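Local atomic coordinates of HcgC (Methanococcus maripaludis S2, PDB entry 5O4J), a protein that catalyses SAM-dependent C-methylation, probably of a pyridinol precursor during biosynthesis of the iron-guanylylpyridinol cofactor of [Fe]-hydrogenase. Residues L163-S168 with M178-D183; K19-D24 with K248-V253; K142-I147 with S172-T177. All coordinates share one frame; numbering follows the deposited sequence.

Overall arrangement
From the N terminus, helix 18-37 starts the path through the three contacts, and its segment 19-24 waits until 248-253 comes back to it. Contact 2 thereby closes a loop that holds both other contacts. Within that loop the order is 142-147, 163-168, 172-177, 178-183, so contacts 3 and 1 cross: strand 159-167 runs between the partners of contact 3, and loop 172-177 between those of contact 1. Contact 1 lays helix 177-193 on the mixed sheet, contact 3 ties helix 142-147 to the loop before that helix, and contact 2 joins helices 18-37 and 239-251. Ser172 of contact 3 hydrogen-bonds through its side chain to both Arg167 and Asp183 of contact 1.

Contact 1 of 3, residues L163-S168 with M178-D183; sequences LKTYRS and MTLVVD. With PJL ((3~{E})-3-[(~{E})-3-oxidanylprop-2-enoyl]iminopropanoic acid), chain H; SO4 (sulfate ion), chain P.
Leu180 and Asp183 of helix 177-193 pack on Thr165 and Arg167 of strand 159-167, a helix-on-sheet layer of the Rossmann-like fold. The axes of the short strand and helix segments run nearly parallel, 9° apart, at a closest approach of 10.0 Å. In the first turn of the helix, Met178 sets its CB beside the PJL carboxylate and packs against Tyr200 of the second subunit. Thr179 grips that carboxylate twice: PJL O13 accepts from its backbone N at 3.0 Å and from its OG1 at 2.7 Å. Leu180 then forks over the strand. Its CD1 meets Thr165 CG2 at 3.6 Å, while CD2 lies 3.6 Å from Arg167 CG as the two side chains pass in opposite directions. A bend at chi3 (-65°) turns the Arg167 guanidinium toward Asp183, whose CB sits over one face, toward the rim, 3.5 Å from NH1. Ser172 OG bonds to Arg167 NE and to Asp183 OD2, the Phe171 carbonyl to NH1, and Asp187 makes a salt bridge with NH2. The guanidinium and Asp183 carboxylate planes are 47° apart. Asp183 OD2 stays 4.2 Å from Arg167 NH1, well out of the guanidinium plane, a proximity of opposite charges alone.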
loop_
_atom_site.group_PDB
_atom_site.type_symbol
_atom_site.label_atom_id
_atom_site.label_comp_id
_atom_site.label_asym_id
_atom_site.label_seq_id
_atom_site.Cartn_x
_atom_site.Cartn_y
_atom_site.Cartn_z
ATOM N N LEU A 163 13.472 -23.612 11.442
ATOM C CA LEU A 163 13.878 -22.214 11.507
ATOM C C LEU A 163 12.926 -21.372 10.669
ATOM O O LEU A 163 12.828 -21.563 9.453
ATOM C CB LEU A 163 15.316 -22.063 11.012
ATOM C CG LEU A 163 15.827 -20.632 10.869
ATOM C CD1 LEU A 163 15.916 -19.929 12.208
ATOM C CD2 LEU A 163 17.168 -20.654 10.162
ATOM N N LYS A 164 12.225 -20.452 11.316
ATOM C CA LYS A 164 11.247 -19.604 10.656
ATOM C C LYS A 164 11.688 -18.150 10.754
ATOM O O LYS A 164 12.257 -17.730 11.766
ATOM C CB LYS A 164 9.858 -19.778 11.280
ATOM C CG LYS A 164 9.337 -21.223 11.264
ATOM C CD LYS A 164 8.009 -21.331 12.020
ATOM C CE LYS A 164 7.416 -22.738 11.934
ATOM N NZ LYS A 164 7.041 -23.154 10.545
ATOM N N THR A 165 11.420 -17.381 9.703
ATOM C CA THR A 165 11.783 -15.971 9.693
ATOM C C THR A 165 10.695 -15.189 8.978
ATOM O O THR A 165 10.396 -15.456 7.808
ATOM C CB THR A 165 13.145 -15.745 9.025
ATOM O OG1 THR A 165 14.132 -16.619 9.594
ATOM C CG2 THR A 165 13.592 -14.313 9.235
ATOM N N TYR A 166 10.127 -14.209 9.681
ATOM C CA TYR A 166 9.058 -13.376 9.156
ATOM C C TYR A 166 9.360 -11.916 9.455
ATOM O O TYR A 166 10.237 -11.582 10.261
ATOM C CB TYR A 166 7.699 -13.725 9.770
ATOM C CG TYR A 166 7.365 -15.192 9.752
ATOM C CD1 TYR A 166 7.116 -15.854 8.561
ATOM C CD2 TYR A 166 7.280 -15.916 10.938
ATOM C CE1 TYR A 166 6.802 -17.206 8.551
ATOM C CE2 TYR A 166 6.965 -17.261 10.934
ATOM C CZ TYR A 166 6.730 -17.900 9.752
ATOM O OH TYR A 166 6.411 -19.245 9.769
ATOM N N ARG A 167 8.593 -11.043 8.822
ATOM C CA ARG A 167 8.620 -9.622 9.138
ATOM C C ARG A 167 7.372 -9.274 9.947
ATOM O O ARG A 167 6.241 -9.526 9.509
ATOM C CB ARG A 167 8.701 -8.784 7.861
ATOM C CG ARG A 167 9.944 -9.085 7.032
ATOM C CD ARG A 167 10.210 -7.996 5.990
ATOM N NE ARG A 167 9.142 -7.950 5.003
ATOM C CZ ARG A 167 8.607 -6.846 4.496
ATOM N NH1 ARG A 167 7.648 -6.940 3.591
ATOM N NH2 ARG A 167 9.016 -5.652 4.888
ATOM N N SER A 168 7.569 -8.720 11.142
ATOM C CA SER A 168 6.438 -8.295 11.949
ATOM C C SER A 168 5.643 -7.227 11.208
ATOM O O SER A 168 6.206 -6.247 10.719
ATOM C CB SER A 168 6.932 -7.761 13.295
ATOM O OG SER A 168 7.588 -6.517 13.130
ATOM N N MET A 178 17.517 -13.181 0.824
ATOM C CA MET A 178 17.349 -12.281 -0.314
ATOM C C MET A 178 15.943 -11.685 -0.356
ATOM O O MET A 178 15.783 -10.475 -0.540
ATOM C CB MET A 178 17.643 -13.026 -1.617
ATOM C CG MET A 178 17.506 -12.171 -2.887
ATOM S SD MET A 178 18.511 -10.688 -2.933
ATOM C CE MET A 178 20.147 -11.365 -2.657
ATOM N N THR A 179 14.910 -12.531 -0.244
ATOM C CA THR A 179 13.528 -12.041 -0.256
ATOM C C THR A 179 13.319 -10.968 0.807
ATOM O O THR A 179 12.721 -9.914 0.545
ATOM C CB THR A 179 12.543 -13.194 -0.015
ATOM O OG1 THR A 179 12.620 -14.156 -1.067
ATOM C CG2 THR A 179 11.100 -12.692 0.090
ATOM N N LEU A 180 13.783 -11.244 2.020
ATOM C CA LEU A 180 13.587 -10.311 3.120
ATOM C C LEU A 180 14.311 -8.996 2.863
ATOM O O LEU A 180 13.767 -7.922 3.138
ATOM C CB LEU A 180 14.055 -10.940 4.425
ATOM C CG LEU A 180 13.226 -12.137 4.886
ATOM C CD1 LEU A 180 13.949 -12.877 5.999
ATOM C CD2 LEU A 180 11.842 -11.686 5.321
ATOM N N VAL A 181 15.535 -9.063 2.334
ATOM C CA VAL A 181 16.293 -7.849 2.025
ATOM C C VAL A 181 15.554 -7.017 0.982
ATOM O O VAL A 181 15.390 -5.798 1.131
ATOM C CB VAL A 181 17.713 -8.219 1.562
ATOM C CG1 VAL A 181 18.440 -7.022 0.953
ATOM C CG2 VAL A 181 18.511 -8.809 2.720
ATOM N N VAL A 182 15.089 -7.665 -0.085
ATOM C CA VAL A 182 14.332 -6.978 -1.128
ATOM C C VAL A 182 13.106 -6.300 -0.532
ATOM O O VAL A 182 12.830 -5.126 -0.788
ATOM C CB VAL A 182 13.939 -7.981 -2.233
ATOM C CG1 VAL A 182 12.918 -7.373 -3.194
ATOM C CG2 VAL A 182 15.181 -8.435 -2.982
ATOM N N ASP A 183 12.351 -7.032 0.276
ATOM C CA ASP A 183 11.106 -6.488 0.800
ATOM C C ASP A 183 11.361 -5.364 1.802
ATOM O O ASP A 183 10.603 -4.392 1.858
ATOM C CB ASP A 183 10.287 -7.611 1.422
ATOM C CG ASP A 183 9.709 -8.550 0.392
ATOM O OD1 ASP A 183 9.729 -8.242 -0.824
ATOM O OD2 ASP A 183 9.213 -9.618 0.806
HETATM O O14 PJL H . 16.569 -16.791 -1.681
HETATM C C12 PJL H . 15.375 -16.381 -1.555
HETATM O O13 PJL H . 15.029 -15.447 -0.805
HETATM C C10 PJL H . 14.223 -16.999 -2.319
HETATM C C4 PJL H . 14.365 -18.485 -2.512
HETATM N N5 PJL H . 15.038 -18.968 -3.461
HETATM C C6 PJL H . 15.174 -20.291 -3.680
HETATM O O8 PJL H . 15.362 -20.726 -4.806
HETATM C C7 PJL H . 15.090 -21.275 -2.572
HETATM C C2 PJL H . 14.850 -20.894 -1.321
HETATM O O1 PJL H . 14.757 -21.733 -0.315
HETATM S S SO4 P . 3.602 -24.777 12.000
HETATM O O1 SO4 P . 4.784 -25.024 12.851
HETATM O O2 SO4 P . 2.776 -26.000 11.965
HETATM O O3 SO4 P . 2.820 -23.658 12.573
HETATM O O4 SO4 P . 4.039 -24.440 10.627
#

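Contact 2 of 3, residues K19-D24 with K248-V253; sequences KDIVSD and KNISRV
Ile250 of helix 239-251 packs on Ile21 and Asp24 of helix 18-37 in a small, mostly apolar helix-helix contact that brings residues more than 220 positions apart in the chain together beside the Rossmann-like sheet. The backbones are close, with the CA atoms of Ile21 and Ile250 6.7 Å apart, and no hydrogen bond crosses. Ile250 points at the facing helix and does most of the touching. Its CG1 lies opposite the carbonyl carbon about the CA-CB bond (chi1 -65°), and an extended chi2 carries CD1 on to Ile21 CG1, 3.9 Å away. The two isoleucines meet at about a right angle, and Ile21 CG2 also comes within 4.1 Å of Ile250 CG1. The other branch of Ile250 serves Asp24, one turn along helix 18-37: Ile250 CG2 is 3.4 Å from Asp24 OD2 and 3.7 Å from Asp24 CB. This methyl thus touches the OD2 side of Asp24, the two side chains again crossing at about a right angle. Asp24 is partly exposed, while the two isoleucines are buried. Ser251 OG donates to the Lys248 carbonyl oxygen at 2.7 Å, the donor lying 24° out of the carbonyl plane. Lys28, one turn beyond Asp24 on helix 18-37, donates from NZ to the carbonyl oxygens of both Ile250 and Val253, a polar tie beside the apolar one. Helix 177-193 completes the surroundings: its Ile184 and Ile185 pack on Ile21, its Val181 meets Val22, and Ile184 also touches Val253, where the chain enters strand 253-259, the outermost strand of the mixed sheet within this chain.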
loop_
_atom_site.group_PDB
_atom_site.type_symbol
_atom_site.label_atom_id
_atom_site.label_comp_id
_atom_site.label_asym_id
_atom_site.label_seq_id
_atom_site.Cartn_x
_atom_site.Cartn_y
_atom_site.Cartn_z
ATOM N N LYS A 19 24.616 -4.959 1.914
ATOM C CA LYS A 19 25.311 -5.966 2.710
ATOM C C LYS A 19 24.995 -5.829 4.196
ATOM O O LYS A 19 25.042 -6.820 4.934
ATOM C CB LYS A 19 26.821 -5.885 2.486
ATOM C CG LYS A 19 27.499 -4.602 2.956
ATOM C CD LYS A 19 29.013 -4.729 2.800
ATOM C CE LYS A 19 29.745 -3.497 3.307
ATOM N NZ LYS A 19 31.226 -3.639 3.149
ATOM N N ASP A 20 24.693 -4.610 4.656
ATOM C CA ASP A 20 24.352 -4.393 6.058
ATOM C C ASP A 20 23.007 -5.014 6.403
ATOM O O ASP A 20 22.824 -5.535 7.507
ATOM C CB ASP A 20 24.334 -2.892 6.376
ATOM C CG ASP A 20 25.675 -2.223 6.164
ATOM O OD1 ASP A 20 26.719 -2.845 6.446
ATOM O OD2 ASP A 20 25.692 -1.053 5.715
ATOM N N ILE A 21 22.042 -4.925 5.485
ATOM C CA ILE A 21 20.745 -5.563 5.686
ATOM C C ILE A 21 20.893 -7.075 5.647
ATOM O O ILE A 21 20.294 -7.794 6.455
ATOM C CB ILE A 21 19.741 -5.067 4.629
ATOM C CG1 ILE A 21 19.732 -3.537 4.576
ATOM C CG2 ILE A 21 18.353 -5.606 4.933
ATOM C CD1 ILE A 21 18.811 -2.943 3.522
ATOM N N VAL A 22 21.667 -7.583 4.688
ATOM C CA VAL A 22 21.961 -9.015 4.652
ATOM C C VAL A 22 22.534 -9.452 5.991
ATOM O O VAL A 22 22.059 -10.413 6.619
ATOM C CB VAL A 22 22.928 -9.326 3.497
ATOM C CG1 VAL A 22 23.389 -10.796 3.545
ATOM C CG2 VAL A 22 22.278 -9.009 2.167
ATOM N N SER A 23 23.558 -8.730 6.454
ATOM C CA SER A 23 24.226 -9.069 7.705
ATOM C C SER A 23 23.236 -9.147 8.860
ATOM O O SER A 23 23.249 -10.102 9.644
ATOM C CB SER A 23 25.316 -8.034 8.001
ATOM O OG SER A 23 25.996 -8.331 9.204
ATOM N N ASP A 24 22.374 -8.135 8.989
ATOM C CA ASP A 24 21.425 -8.123 10.101
ATOM C C ASP A 24 20.490 -9.327 10.037
ATOM O O ASP A 24 20.242 -9.979 11.056
ATOM C CB ASP A 24 20.626 -6.820 10.106
ATOM C CG ASP A 24 21.489 -5.602 10.409
ATOM O OD1 ASP A 24 22.611 -5.780 10.935
ATOM O OD2 ASP A 24 21.049 -4.468 10.122
ATOM N N LYS A 248 14.132 0.786 10.902
ATOM C CA LYS A 248 12.866 0.271 11.423
ATOM C C LYS A 248 12.423 -0.966 10.661
ATOM O O LYS A 248 11.979 -1.956 11.259
ATOM C CB LYS A 248 11.797 1.360 11.353
ATOM C CG LYS A 248 10.373 0.904 11.665
ATOM C CD LYS A 248 9.391 2.065 11.524
ATOM C CE LYS A 248 9.185 2.490 10.068
ATOM N NZ LYS A 248 8.288 3.676 9.975
ATOM N N ASN A 249 12.550 -0.946 9.337
ATOM C CA ASN A 249 12.119 -2.105 8.568
ATOM C C ASN A 249 13.036 -3.300 8.785
ATOM O O ASN A 249 12.564 -4.441 8.814
ATOM C CB ASN A 249 12.012 -1.737 7.095
ATOM C CG ASN A 249 10.662 -1.173 6.766
ATOM O OD1 ASN A 249 9.656 -1.858 6.931
ATOM N ND2 ASN A 249 10.619 0.068 6.321
ATOM N N ILE A 250 14.342 -3.066 8.958
ATOM C CA ILE A 250 15.249 -4.149 9.328
ATOM C C ILE A 250 14.828 -4.768 10.656
ATOM O O ILE A 250 14.843 -5.994 10.820
ATOM C CB ILE A 250 16.701 -3.640 9.387
ATOM C CG1 ILE A 250 17.166 -3.220 7.994
ATOM C CG2 ILE A 250 17.630 -4.729 9.969
ATOM C CD1 ILE A 250 18.393 -2.346 7.988
ATOM N N SER A 251 14.445 -3.935 11.630
ATOM C CA SER A 251 14.102 -4.447 12.955
ATOM C C SER A 251 12.838 -5.300 12.952
ATOM O O SER A 251 12.617 -6.064 13.900
ATOM C CB SER A 251 13.935 -3.295 13.957
ATOM O OG SER A 251 12.721 -2.598 13.742
ATOM N N ARG A 252 12.011 -5.211 11.907
ATOM C CA ARG A 252 10.801 -6.026 11.883
ATOM C C ARG A 252 11.108 -7.498 11.652
ATOM O O ARG A 252 10.257 -8.352 11.945
ATOM C CB ARG A 252 9.842 -5.508 10.811
ATOM C CG ARG A 252 9.302 -4.116 11.101
ATOM C CD ARG A 252 8.215 -3.753 10.102
ATOM N NE ARG A 252 7.510 -2.527 10.470
ATOM C CZ ARG A 252 6.605 -2.433 11.437
ATOM N NH1 ARG A 252 6.023 -1.263 11.677
ATOM N NH2 ARG A 252 6.284 -3.494 12.170
ATOM N N VAL A 253 12.299 -7.826 11.149
ATOM C CA VAL A 253 12.636 -9.226 10.913
ATOM C C VAL A 253 12.727 -9.949 12.248
ATOM O O VAL A 253 13.383 -9.482 13.192
ATOM C CB VAL A 253 13.941 -9.356 10.116
ATOM C CG1 VAL A 253 14.324 -10.825 9.932
ATOM C CG2 VAL A 253 13.789 -8.683 8.761
#

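Contact 3 of 3, residues K142-I147 with S172-T177; sequences KGISKI and SKTSGT. With SAH (S-adenosyl-L-homocysteine), chain E; PJL ((3~{E})-3-[(~{E})-3-oxidanylprop-2-enoyl]iminopropanoic acid), chain H.
The backbones of helix 142-147 and loop 172-177 come closest at Ile144 and Lys173, whose CA atoms are 8.0 Å apart, with no hydrogen bond between the segments. Ile144 makes the contact with one methyl: CD1 lies 3.7 Å from Lys173 O, 3.9 Å from Lys173 CB and 4.1 Å from Thr174 CG2. An extended chi2 (167°) stretches the isoleucine far enough to reach them. Bends at chi2 and chi4 take the Lys173 ammonium away from this patch, to a salt bridge with Asp141 and hydrogen bonds to the carbonyl oxygens of Asn193, Leu195 and Val198 of the second subunit. Thr174 forms an ST turn just before helix 177-193, its OG1 accepting from Gly176 N at 2.9 Å and also bonding to Thr179 OG1. Since an alanine here has no OG1 to accept from Gly176 N or to meet Thr179 OG1, the turn beside the PJL carboxylate would probably be less firmly set. Gly176 is the N-cap of the helix; having no side chain, it lets PJL O13 come to 3.3 Å from its CA. One residue on, Thr177 N donates to the S-adenosylhomocysteine carboxylate at OXT, 2.8 Å away with an N-H...O angle of 157°. The helix start probably helps stabilise both negative groups. Lys29, itself an S-adenosylhomocysteine-binding residue, donates from NZ to Ser175 O and Thr177 OG1 and so ties the turn to helix 18-37.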
loop_
_atom_site.group_PDB
_atom_site.type_symbol
_atom_site.label_atom_id
_atom_site.label_comp_id
_atom_site.label_asym_id
_atom_site.label_seq_id
_atom_site.Cartn_x
_atom_site.Cartn_y
_atom_site.Cartn_z
ATOM N N LYS A 142 -0.249 -19.897 -2.127
ATOM C CA LYS A 142 -0.581 -21.282 -2.452
ATOM C C LYS A 142 0.525 -21.952 -3.256
ATOM O O LYS A 142 0.892 -23.100 -2.977
ATOM C CB LYS A 142 -1.901 -21.334 -3.218
ATOM C CG LYS A 142 -3.106 -20.919 -2.393
ATOM C CD LYS A 142 -4.384 -20.942 -3.219
ATOM C CE LYS A 142 -5.619 -20.704 -2.365
ATOM N NZ LYS A 142 -6.422 -19.542 -2.839
ATOM N N GLY A 143 1.075 -21.253 -4.254
ATOM C CA GLY A 143 2.084 -21.863 -5.108
ATOM C C GLY A 143 3.329 -22.268 -4.341
ATOM O O GLY A 143 3.894 -23.345 -4.564
ATOM N N ILE A 144 3.772 -21.414 -3.417
ATOM C CA ILE A 144 4.938 -21.743 -2.608
ATOM C C ILE A 144 4.608 -22.852 -1.617
ATOM O O ILE A 144 5.427 -23.752 -1.383
ATOM C CB ILE A 144 5.454 -20.474 -1.909
ATOM C CG1 ILE A 144 6.038 -19.533 -2.968
ATOM C CG2 ILE A 144 6.478 -20.805 -0.830
ATOM C CD1 ILE A 144 6.296 -18.126 -2.472
ATOM N N SER A 145 3.420 -22.802 -1.008
ATOM C CA SER A 145 3.018 -23.863 -0.090
ATOM C C SER A 145 3.024 -25.218 -0.785
ATOM O O SER A 145 3.398 -26.231 -0.181
ATOM C CB SER A 145 1.630 -23.577 0.480
ATOM O OG SER A 145 1.689 -22.576 1.480
ATOM N N LYS A 146 2.601 -25.256 -2.049
ATOM C CA LYS A 146 2.462 -26.529 -2.760
ATOM C C LYS A 146 3.815 -27.172 -3.050
ATOM O O LYS A 146 3.923 -28.404 -3.089
ATOM C CB LYS A 146 1.697 -26.303 -4.068
ATOM C CG LYS A 146 1.357 -27.567 -4.842
ATOM C CD LYS A 146 0.756 -27.237 -6.205
ATOM C CE LYS A 146 1.352 -28.098 -7.316
ATOM N NZ LYS A 146 1.290 -29.555 -7.018
ATOM N N ILE A 147 4.852 -26.367 -3.281
ATOM C CA ILE A 147 6.162 -26.919 -3.622
ATOM C C ILE A 147 7.018 -27.164 -2.394
ATOM O O ILE A 147 8.037 -27.866 -2.493
ATOM C CB ILE A 147 6.910 -26.000 -4.609
ATOM C CG1 ILE A 147 8.076 -26.756 -5.251
ATOM C CG2 ILE A 147 7.420 -24.734 -3.921
ATOM C CD1 ILE A 147 8.414 -26.273 -6.636
ATOM N N SER A 172 5.815 -10.918 3.419
ATOM C CA SER A 172 6.901 -11.434 2.603
ATOM C C SER A 172 6.564 -12.850 2.175
ATOM O O SER A 172 5.993 -13.617 2.953
ATOM C CB SER A 172 8.242 -11.420 3.355
ATOM O OG SER A 172 8.801 -10.107 3.370
ATOM N N LYS A 173 6.924 -13.191 0.934
ATOM C CA LYS A 173 6.525 -14.480 0.368
ATOM C C LYS A 173 7.376 -15.630 0.885
ATOM O O LYS A 173 6.915 -16.779 0.898
ATOM C CB LYS A 173 6.600 -14.421 -1.157
ATOM C CG LYS A 173 5.504 -13.607 -1.804
ATOM C CD LYS A 173 4.186 -14.340 -1.747
ATOM C CE LYS A 173 3.171 -13.725 -2.690
ATOM N NZ LYS A 173 3.442 -14.204 -4.068
ATOM N N THR A 174 8.618 -15.363 1.273
ATOM C CA THR A 174 9.493 -16.400 1.789
ATOM C C THR A 174 10.275 -15.824 2.958
ATOM O O THR A 174 10.261 -14.617 3.220
ATOM C CB THR A 174 10.485 -16.975 0.752
ATOM O OG1 THR A 174 11.663 -16.163 0.685
ATOM C CG2 THR A 174 9.867 -17.108 -0.640
ATOM N N SER A 175 10.967 -16.725 3.637
ATOM C CA SER A 175 11.903 -16.421 4.707
ATOM C C SER A 175 13.327 -16.286 4.207
ATOM O O SER A 175 14.248 -16.162 5.028
ATOM C CB SER A 175 11.857 -17.542 5.738
ATOM O OG SER A 175 12.175 -18.754 5.080
ATOM N N GLY A 176 13.533 -16.394 2.897
ATOM C CA GLY A 176 14.883 -16.331 2.364
ATOM C C GLY A 176 15.517 -14.982 2.649
ATOM O O GLY A 176 14.856 -13.941 2.623
ATOM N N THR A 177 16.821 -15.004 2.924
ATOM C CA THR A 177 17.536 -13.760 3.204
ATOM C C THR A 177 17.346 -12.747 2.080
ATOM O O THR A 177 17.037 -11.583 2.335
ATOM C CB THR A 177 19.012 -14.064 3.442
ATOM O OG1 THR A 177 19.116 -15.025 4.506
ATOM C CG2 THR A 177 19.791 -12.819 3.833
HETATM N N SAH E . 17.183 -20.150 2.792
HETATM C CA SAH E . 18.465 -19.541 2.326
HETATM C CB SAH E . 18.521 -19.573 0.800
HETATM C CG SAH E . 18.878 -20.965 0.282
HETATM S SD SAH E . 19.087 -20.984 -1.481
HETATM C C SAH E . 18.604 -18.115 2.779
HETATM O O SAH E . 19.626 -17.472 2.435
HETATM O OXT SAH E . 17.689 -17.636 3.462
HETATM C "C5'" SAH E . 19.575 -22.661 -1.760
HETATM C "C4'" SAH E . 21.043 -22.922 -1.443
HETATM O "O4'" SAH E . 21.217 -24.328 -1.228
HETATM C "C3'" SAH E . 21.938 -22.572 -2.617
HETATM O "O3'" SAH E . 23.254 -22.205 -2.175
HETATM C "C2'" SAH E . 21.941 -23.867 -3.393
HETATM O "O2'" SAH E . 23.039 -24.013 -4.300
HETATM C "C1'" SAH E . 22.004 -24.890 -2.282
HETATM N N9 SAH E . 21.399 -26.186 -2.624
HETATM C C8 SAH E . 20.270 -26.394 -3.339
HETATM N N7 SAH E . 20.014 -27.725 -3.409
HETATM C C5 SAH E . 20.978 -28.357 -2.713
HETATM C C6 SAH E . 21.301 -29.757 -2.376
HETATM N N6 SAH E . 20.513 -30.761 -2.822
HETATM N N1 SAH E . 22.398 -29.985 -1.628
HETATM C C2 SAH E . 23.182 -28.996 -1.174
HETATM N N3 SAH E . 22.956 -27.699 -1.442
HETATM C C4 SAH E . 21.885 -27.340 -2.192
HETATM O O14 PJL H . 16.569 -16.791 -1.681
HETATM C C12 PJL H . 15.375 -16.381 -1.555
HETATM O O13 PJL H . 15.029 -15.447 -0.805
HETATM C C10 PJL H . 14.223 -16.999 -2.319
HETATM C C4 PJL H . 14.365 -18.485 -2.512
HETATM N N5 PJL H . 15.038 -18.968 -3.461
HETATM C C6 PJL H . 15.174 -20.291 -3.680
HETATM O O8 PJL H . 15.362 -20.726 -4.806
HETATM C C7 PJL H . 15.090 -21.275 -2.572
HETATM C C2 PJL H . 14.850 -20.894 -1.321
HETATM O O1 PJL H . 14.757 -21.733 -0.315
#